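Local coordinates for protein ferric-chelate reductase (NAD(P)H) (Archaeoglobus fulgidus, PDB 1I0S) that catalyses the NAD(P)H-dependent reduction of siderophore-bound ferric iron to ferrous iron with FMN or FAD as cofactor, working as a homodimer, at residues Q27-V32 against V44-E49; T100-V105 against V112-V117; E19-K24 against V56-A61. One frame throughout, in Å; residues are numbered along the deposited sequence.

Interaction 1. Residues Q27-V32 against V44-E49; sequences QIANTV and VCLNKE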
loop_
_atom_site.group_PDB
_atom_site.type_symbol
_atom_site.label_atom_id
_atom_site.label_comp_id
_atom_site.label_asym_id
_atom_site.label_seq_id
_atom_site.Cartn_x
_atom_site.Cartn_y
_atom_site.Cartn_z
ATOM N N GLN B 27 14.337 -8.461 -5.015
ATOM C CA GLN B 27 13.146 -9.289 -4.963
ATOM C C GLN B 27 11.931 -8.503 -5.406
ATOM O O GLN B 27 11.799 -7.337 -5.055
ATOM C CB GLN B 27 12.916 -9.747 -3.524
ATOM C CG GLN B 27 11.571 -10.364 -3.252
ATOM C CD GLN B 27 11.468 -11.747 -3.825
ATOM O OE1 GLN B 27 12.325 -12.593 -3.556
ATOM N NE2 GLN B 27 10.424 -11.997 -4.621
ATOM N N ILE B 28 11.056 -9.137 -6.183
ATOM C CA ILE B 28 9.814 -8.483 -6.604
ATOM C C ILE B 28 8.929 -8.422 -5.357
ATOM O O ILE B 28 8.887 -9.366 -4.571
ATOM C CB ILE B 28 9.030 -9.311 -7.664
ATOM C CG1 ILE B 28 9.820 -9.406 -8.965
ATOM C CG2 ILE B 28 7.677 -8.647 -7.935
ATOM C CD1 ILE B 28 10.146 -8.043 -9.557
ATOM N N ALA B 29 8.222 -7.310 -5.174
ATOM C CA ALA B 29 7.331 -7.173 -4.024
ATOM C C ALA B 29 6.198 -6.256 -4.414
ATOM O O ALA B 29 6.369 -5.386 -5.267
ATOM C CB ALA B 29 8.076 -6.583 -2.825
ATOM N N ASN B 30 5.029 -6.457 -3.817
ATOM C CA ASN B 30 3.924 -5.556 -4.108
ATOM C C ASN B 30 3.599 -4.693 -2.889
ATOM O O ASN B 30 2.906 -3.672 -3.001
ATOM C CB ASN B 30 2.675 -6.329 -4.595
ATOM C CG ASN B 30 2.023 -7.165 -3.514
ATOM O OD1 ASN B 30 2.605 -7.431 -2.471
ATOM N ND2 ASN B 30 0.789 -7.604 -3.777
ATOM N N THR B 31 4.142 -5.053 -1.729
ATOM C CA THR B 31 3.818 -4.325 -0.512
ATOM C C THR B 31 4.866 -3.287 -0.112
ATOM O O THR B 31 5.742 -3.528 0.741
ATOM C CB THR B 31 3.567 -5.308 0.633
ATOM O OG1 THR B 31 2.552 -6.246 0.229
ATOM C CG2 THR B 31 3.089 -4.580 1.874
ATOM N N VAL B 32 4.750 -2.134 -0.759
ATOM C CA VAL B 32 5.619 -0.985 -0.533
ATOM C C VAL B 32 4.689 0.221 -0.452
ATOM O O VAL B 32 3.862 0.435 -1.348
ATOM C CB VAL B 32 6.588 -0.784 -1.714
ATOM C CG1 VAL B 32 7.360 0.501 -1.534
ATOM C CG2 VAL B 32 7.545 -1.976 -1.809
ATOM N N VAL B 44 8.371 -1.466 3.616
ATOM C CA VAL B 44 8.412 -2.600 2.695
ATOM C C VAL B 44 8.185 -3.831 3.563
ATOM O O VAL B 44 8.793 -3.952 4.620
ATOM C CB VAL B 44 9.762 -2.733 1.909
ATOM C CG1 VAL B 44 9.987 -1.476 1.094
ATOM C CG2 VAL B 44 10.942 -2.987 2.843
ATOM N N CYS B 45 7.269 -4.703 3.146
ATOM C CA CYS B 45 6.966 -5.917 3.890
ATOM C C CYS B 45 7.531 -7.111 3.122
ATOM O O CYS B 45 7.111 -7.391 1.991
ATOM C CB CYS B 45 5.450 -6.071 4.074
ATOM S SG CYS B 45 5.031 -7.290 5.366
ATOM N N LEU B 46 8.464 -7.809 3.760
ATOM C CA LEU B 46 9.145 -8.962 3.158
ATOM C C LEU B 46 9.029 -10.231 3.989
ATOM O O LEU B 46 9.119 -10.199 5.221
ATOM C CB LEU B 46 10.624 -8.645 2.975
ATOM C CG LEU B 46 10.951 -7.449 2.097
ATOM C CD1 LEU B 46 12.452 -7.160 2.188
ATOM C CD2 LEU B 46 10.522 -7.756 0.664
ATOM N N ASN B 47 8.843 -11.345 3.287
ATOM C CA ASN B 47 8.711 -12.660 3.900
ATOM C C ASN B 47 10.063 -13.027 4.516
ATOM O O ASN B 47 11.104 -12.878 3.867
ATOM C CB ASN B 47 8.313 -13.671 2.814
ATOM C CG ASN B 47 7.971 -15.040 3.377
ATOM O OD1 ASN B 47 8.765 -15.656 4.092
ATOM N ND2 ASN B 47 6.787 -15.526 3.046
ATOM N N LYS B 48 10.044 -13.496 5.763
ATOM C CA LYS B 48 11.269 -13.857 6.485
ATOM C C LYS B 48 12.121 -14.911 5.792
ATOM O O LYS B 48 13.326 -15.013 6.055
ATOM C CB LYS B 48 10.930 -14.325 7.902
ATOM C CG LYS B 48 10.561 -13.195 8.848
ATOM C CD LYS B 48 10.183 -13.711 10.228
ATOM C CE LYS B 48 9.756 -12.563 11.133
ATOM N NZ LYS B 48 9.487 -13.014 12.526
ATOM N N GLU B 49 11.508 -15.674 4.895
ATOM C CA GLU B 49 12.226 -16.724 4.184
ATOM C C GLU B 49 12.932 -16.294 2.901
ATOM O O GLU B 49 13.540 -17.125 2.214
ATOM C CB GLU B 49 11.275 -17.878 3.879
ATOM C CG GLU B 49 10.897 -18.658 5.121
ATOM C CD GLU B 49 9.778 -19.640 4.874
ATOM O OE1 GLU B 49 9.464 -20.411 5.805
ATOM O OE2 GLU B 49 9.209 -19.635 3.759
HETATM O O HOH W 1 5.450 -7.557 -0.943
#
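Thr-31 has its methyl trans to the backbone N and its hydroxyl beside it (chi1 -55°), so that the methyl turns to Cys-45 and the hydroxyl turns back along its own segment. Thr-31 CG2 meets Cys-45 CB at 3.6 Å, while Cys-45 SG, trans to its own backbone N (chi1 -164°), points away from the threonine. OG1 of Thr-31 donates to Asn-30 OD1 at 2.9 Å, arriving well above the amide plane and not on a lone pair. With an alanine here both methyl and hydroxyl go, and the Asn-30 amide, without its donor, is likely to turn more freely while a gap opens beside Cys-45 CB. The backbones are joined by a hydrogen bond from Cys-45 N to Thr-31 O, 3.1 Å; Val-44 CA offers its hydrogen to the same carbonyl. A water accepts from Thr-31 N at 2.9 Å and donates weakly to Cys-45 O.

Val-32 and Val-44 form a non-hydrogen-bonded antiparallel pair, their side chains side by side, CG2 of Val-32 lying 3.8 Å from CG1 of Val-44. Beyond this pair the strands diverge: the CA atoms of Ala-29 and Leu-46 stand 7.6 Å apart, and only Ala-29 CB and Leu-46 CD2 approach. The contact thus joins the two strands of a beta hairpin of the flavin reductase barrel, opening where Gln-27 to Thr-31 and Cys-45 to Glu-49 contribute to the FMN site.

Interaction 2. Residues T100-V105 against V112-V117; sequences TGVPLV and VIEAKV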
loop_
_atom_site.group_PDB
_atom_site.type_symbol
_atom_site.label_atom_id
_atom_site.label_comp_id
_atom_site.label_asym_id
_atom_site.label_seq_id
_atom_site.Cartn_x
_atom_site.Cartn_y
_atom_site.Cartn_z
ATOM N N THR B 100 23.878 4.678 0.396
ATOM C CA THR B 100 23.609 3.666 1.423
ATOM C C THR B 100 24.251 2.345 1.056
ATOM O O THR B 100 24.347 1.443 1.886
ATOM C CB THR B 100 22.108 3.366 1.610
ATOM O OG1 THR B 100 21.595 2.752 0.420
ATOM C CG2 THR B 100 21.337 4.624 1.919
ATOM N N GLY B 101 24.687 2.230 -0.190
ATOM C CA GLY B 101 25.306 0.998 -0.625
ATOM C C GLY B 101 24.363 0.072 -1.372
ATOM O O GLY B 101 24.799 -0.916 -1.965
ATOM N N VAL B 102 23.065 0.375 -1.362
ATOM C CA VAL B 102 22.130 -0.493 -2.064
ATOM C C VAL B 102 22.152 -0.239 -3.565
ATOM O O VAL B 102 22.394 0.895 -4.025
ATOM C CB VAL B 102 20.680 -0.287 -1.587
ATOM C CG1 VAL B 102 20.598 -0.509 -0.094
ATOM C CG2 VAL B 102 20.198 1.112 -1.966
ATOM N N PRO B 103 21.926 -1.292 -4.354
ATOM C CA PRO B 103 21.911 -1.131 -5.807
ATOM C C PRO B 103 20.534 -0.623 -6.186
ATOM O O PRO B 103 19.531 -1.210 -5.794
ATOM C CB PRO B 103 22.168 -2.550 -6.319
ATOM C CG PRO B 103 21.504 -3.390 -5.305
ATOM C CD PRO B 103 21.799 -2.714 -3.976
ATOM N N LEU B 104 20.481 0.486 -6.913
ATOM C CA LEU B 104 19.210 1.052 -7.342
ATOM C C LEU B 104 18.990 0.640 -8.790
ATOM O O LEU B 104 19.657 1.154 -9.689
ATOM C CB LEU B 104 19.260 2.576 -7.201
ATOM C CG LEU B 104 19.432 3.012 -5.738
ATOM C CD1 LEU B 104 19.831 4.490 -5.666
ATOM C CD2 LEU B 104 18.136 2.770 -4.968
ATOM N N VAL B 105 18.067 -0.302 -9.017
ATOM C CA VAL B 105 17.801 -0.775 -10.373
ATOM C C VAL B 105 17.000 0.274 -11.134
ATOM O O VAL B 105 15.861 0.570 -10.784
ATOM C CB VAL B 105 17.055 -2.137 -10.357
ATOM C CG1 VAL B 105 16.642 -2.535 -11.777
ATOM C CG2 VAL B 105 17.943 -3.214 -9.764
ATOM N N VAL B 112 13.035 5.553 -8.518
ATOM C CA VAL B 112 13.787 4.760 -7.547
ATOM C C VAL B 112 13.820 5.515 -6.231
ATOM O O VAL B 112 13.833 6.755 -6.206
ATOM C CB VAL B 112 15.244 4.447 -8.000
ATOM C CG1 VAL B 112 15.225 3.430 -9.133
ATOM C CG2 VAL B 112 15.965 5.728 -8.442
ATOM N N ILE B 113 13.812 4.765 -5.137
ATOM C CA ILE B 113 13.837 5.336 -3.799
ATOM C C ILE B 113 14.895 4.591 -3.005
ATOM O O ILE B 113 14.994 3.372 -3.090
ATOM C CB ILE B 113 12.474 5.133 -3.076
ATOM C CG1 ILE B 113 11.366 5.840 -3.868
ATOM C CG2 ILE B 113 12.556 5.656 -1.641
ATOM C CD1 ILE B 113 9.921 5.409 -3.508
ATOM N N GLU B 114 15.677 5.326 -2.224
ATOM C CA GLU B 114 16.713 4.724 -1.409
ATOM C C GLU B 114 16.376 5.035 0.034
ATOM O O GLU B 114 16.060 6.178 0.356
ATOM C CB GLU B 114 18.062 5.328 -1.807
ATOM C CG GLU B 114 19.212 4.918 -0.953
ATOM C CD GLU B 114 20.532 5.460 -1.499
ATOM O OE1 GLU B 114 20.516 6.528 -2.149
ATOM O OE2 GLU B 114 21.564 4.817 -1.258
ATOM N N ALA B 115 16.442 4.036 0.916
ATOM C CA ALA B 115 16.109 4.276 2.323
ATOM C C ALA B 115 16.987 3.570 3.355
ATOM O O ALA B 115 17.576 2.524 3.080
ATOM C CB ALA B 115 14.643 3.905 2.573
ATOM N N LYS B 116 17.076 4.157 4.547
ATOM C CA LYS B 116 17.842 3.551 5.631
ATOM C C LYS B 116 16.787 3.072 6.623
ATOM O O LYS B 116 15.855 3.808 6.945
ATOM C CB LYS B 116 18.803 4.561 6.294
ATOM C CG LYS B 116 18.151 5.745 6.980
ATOM C CD LYS B 116 19.207 6.650 7.629
ATOM C CE LYS B 116 18.587 7.947 8.168
ATOM N NZ LYS B 116 19.652 8.843 8.745
ATOM N N VAL B 117 16.918 1.829 7.078
ATOM C CA VAL B 117 15.950 1.278 8.015
ATOM C C VAL B 117 16.105 1.931 9.382
ATOM O O VAL B 117 17.201 1.964 9.951
ATOM C CB VAL B 117 16.112 -0.252 8.147
ATOM C CG1 VAL B 117 15.120 -0.798 9.189
ATOM C CG2 VAL B 117 15.881 -0.912 6.790
#
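Glu-114 OE2 is gripped by two donors of one residue: Thr-100 OG1 at 2.7 Å and the backbone N of Thr-100 at 2.8 Å, the latter with an N-H...O angle of 160°. The hydroxyl uses the anti lone pair, whereas the amide comes on the syn side, tilted out of the carboxylate plane. Glu-114 reaches this point because CG is trans to its backbone N (chi1 174°) and the chain stays extended beyond it, running head-on toward Thr-100. With Glu-114 buried, the two donors probably favour its negative charge. Thr-100 OG1 in turn accepts a weak bond from Val-102 N, which closes the turn around Gly-101, where the positive phi and the neighbouring carbonyl call for glycine.

The rest of the contact is made by apolar side chains, some of them against backbone or carboxylate oxygens. Leu-104 crosses the glutamate chain at about a right angle: its CD2 sits 4.1 Å from Glu-114 CB and 3.7 Å from Ile-113 O, and CD1 lies near OE1. Val-102 CG2 covers another flank of the same chain, near OE2. Farther along, Val-112 CG1 touches Val-105 O at 3.4 Å.

The axes of the short segments 103-105 and 112-117 run at 161° and no closer than 7.5 Å, so they meet through side chains without any backbone bond. Strand 103-105 pairs instead with 95-97 and lies against strand 109-122, which is held in the barrel between strands 126-138 and 61-67; Ile-113, on the other face, packs on Phe-6 of the second subunit.

Interaction 3. Residues E19-K24 against V56-A61; sequences ESNGRK and VKESGA
Glu-58 reaches from the last turn of its helix to Ser-20, and contact begins at its root: CB lies 3.4 Å from Ser-20 OG. Since CG stands trans to the carbonyl carbon (chi1 -70°) and the chain runs on extended, CG carries the carboxylate forward alongside the serine, whose OG is 3.8 Å from Glu-58 CD. At the tip, OE1 accepts the Ser-20 hydroxyl at 3.1 Å, but the donor stands 61° out of the carboxylate plane. The same OE1 comes within 3.4 Å of Asn-21 OD1; both are acceptors, so this is proximity without a bond, and the amide and carboxylate planes are 44° apart.

One residue on, Ser-59 CB packs at 3.2 Å against the carbonyl O of Glu-19, while its OG is engaged with Ala-55 O and Ser-18 OG. The other side of the contact is fixed by the type I' turn from Ser-20 to Arg-23, closed by two mutual backbone bonds. Such chemistry, one hydroxyl-carboxylate bond met from above the plane beside an acceptor pair, implies a light polar join at the surface between a hairpin turn and a helix end.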
loop_
_atom_site.group_PDB
_atom_site.type_symbol
_atom_site.label_atom_id
_atom_site.label_comp_id
_atom_site.label_asym_id
_atom_site.label_seq_id
_atom_site.Cartn_x
_atom_site.Cartn_y
_atom_site.Cartn_z
ATOM N N GLU B 19 21.983 -4.860 -0.248
ATOM C CA GLU B 19 23.320 -5.386 -0.477
ATOM C C GLU B 19 23.837 -5.824 0.871
ATOM O O GLU B 19 23.804 -5.054 1.831
ATOM C CB GLU B 19 24.222 -4.305 -1.073
ATOM C CG GLU B 19 25.395 -4.875 -1.863
ATOM C CD GLU B 19 26.701 -4.780 -1.124
ATOM O OE1 GLU B 19 26.708 -5.013 0.105
ATOM O OE2 GLU B 19 27.728 -4.479 -1.777
ATOM N N SER B 20 24.285 -7.071 0.955
ATOM C CA SER B 20 24.799 -7.585 2.210
ATOM C C SER B 20 25.941 -8.554 1.931
ATOM O O SER B 20 25.854 -9.382 1.028
ATOM C CB SER B 20 23.686 -8.290 2.991
ATOM O OG SER B 20 24.103 -8.541 4.319
ATOM N N ASN B 21 27.014 -8.429 2.701
ATOM C CA ASN B 21 28.174 -9.304 2.526
ATOM C C ASN B 21 28.720 -9.190 1.105
ATOM O O ASN B 21 29.126 -10.188 0.497
ATOM C CB ASN B 21 27.773 -10.747 2.824
ATOM C CG ASN B 21 27.270 -10.925 4.244
ATOM O OD1 ASN B 21 26.396 -11.756 4.504
ATOM N ND2 ASN B 21 27.830 -10.151 5.177
ATOM N N GLY B 22 28.698 -7.966 0.586
ATOM C CA GLY B 22 29.204 -7.681 -0.745
ATOM C C GLY B 22 28.418 -8.288 -1.886
ATOM O O GLY B 22 28.902 -8.359 -3.010
ATOM N N ARG B 23 27.192 -8.706 -1.602
ATOM C CA ARG B 23 26.354 -9.327 -2.608
ATOM C C ARG B 23 25.071 -8.518 -2.791
ATOM O O ARG B 23 24.399 -8.222 -1.810
ATOM C CB ARG B 23 26.025 -10.746 -2.134
ATOM C CG ARG B 23 25.295 -11.638 -3.107
ATOM C CD ARG B 23 25.474 -13.093 -2.669
ATOM N NE ARG B 23 26.876 -13.355 -2.348
ATOM C CZ ARG B 23 27.361 -14.520 -1.923
ATOM N NH1 ARG B 23 26.564 -15.569 -1.762
ATOM N NH2 ARG B 23 28.653 -14.628 -1.632
ATOM N N LYS B 24 24.758 -8.156 -4.033
ATOM C CA LYS B 24 23.519 -7.415 -4.332
ATOM C C LYS B 24 22.376 -8.416 -4.293
ATOM O O LYS B 24 22.512 -9.541 -4.760
ATOM C CB LYS B 24 23.564 -6.802 -5.737
ATOM C CG LYS B 24 24.644 -5.739 -5.949
ATOM C CD LYS B 24 24.579 -5.151 -7.358
ATOM C CE LYS B 24 24.832 -6.196 -8.444
ATOM N NZ LYS B 24 26.247 -6.674 -8.413
ATOM N N VAL B 56 18.248 -7.079 4.020
ATOM C CA VAL B 56 17.824 -5.791 4.548
ATOM C C VAL B 56 17.994 -5.760 6.056
ATOM O O VAL B 56 18.379 -4.738 6.624
ATOM C CB VAL B 56 16.336 -5.487 4.206
ATOM C CG1 VAL B 56 15.874 -4.218 4.933
ATOM C CG2 VAL B 56 16.169 -5.313 2.709
ATOM N N LYS B 57 17.719 -6.880 6.710
ATOM C CA LYS B 57 17.858 -6.931 8.154
ATOM C C LYS B 57 19.321 -6.794 8.575
ATOM O O LYS B 57 19.625 -6.210 9.610
ATOM C CB LYS B 57 17.263 -8.234 8.687
ATOM C CG LYS B 57 17.054 -8.235 10.192
ATOM C CD LYS B 57 16.262 -9.465 10.623
ATOM C CE LYS B 57 16.020 -9.469 12.124
ATOM N NZ LYS B 57 15.193 -8.314 12.560
ATOM N N GLU B 58 20.232 -7.314 7.760
ATOM C CA GLU B 58 21.658 -7.241 8.071
ATOM C C GLU B 58 22.276 -5.874 7.761
ATOM O O GLU B 58 22.994 -5.288 8.588
ATOM C CB GLU B 58 22.398 -8.340 7.293
ATOM C CG GLU B 58 22.091 -9.744 7.808
ATOM C CD GLU B 58 22.577 -10.844 6.877
ATOM O OE1 GLU B 58 23.746 -10.788 6.432
ATOM O OE2 GLU B 58 21.787 -11.776 6.599
ATOM N N SER B 59 21.966 -5.354 6.576
ATOM C CA SER B 59 22.512 -4.083 6.110
ATOM C C SER B 59 21.822 -2.821 6.616
ATOM O O SER B 59 22.450 -1.760 6.699
ATOM C CB SER B 59 22.535 -4.067 4.579
ATOM O OG SER B 59 21.216 -3.951 4.052
ATOM N N GLY B 60 20.540 -2.926 6.954
ATOM C CA GLY B 60 19.814 -1.770 7.440
ATOM C C GLY B 60 19.501 -0.751 6.363
ATOM O O GLY B 60 19.375 0.436 6.650
ATOM N N ALA B 61 19.388 -1.204 5.120
ATOM C CA ALA B 61 19.069 -0.310 4.018
ATOM C C ALA B 61 18.387 -1.051 2.888
ATOM O O ALA B 61 18.544 -2.262 2.741
ATOM C CB ALA B 61 20.344 0.375 3.490
#

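In the fold
From the N terminus, the chain passes 19-24, the hairpin turn between strands 14-20 and 23-37, then enters interaction 1, which closes the loop from 27-32 to 44-49. Helix 51-59 follows directly, and interaction 3 closes when 56-61 returns to 19-24, so interaction 1 is nested inside it. The two touch where Leu-46 CD1 meets Val-56 CG2. Interaction 2 comes afterwards, in series with both, closing a short loop, and adjoins interaction 3 through a probable hydrogen bond from Val-117 N to Gly-60 O. Interaction 1 joins two strands within the barrel, interaction 3 ties helix 51-59 to its hairpin turn, and interaction 2 ties strand 103-105 of the small sheet to strand 109-122.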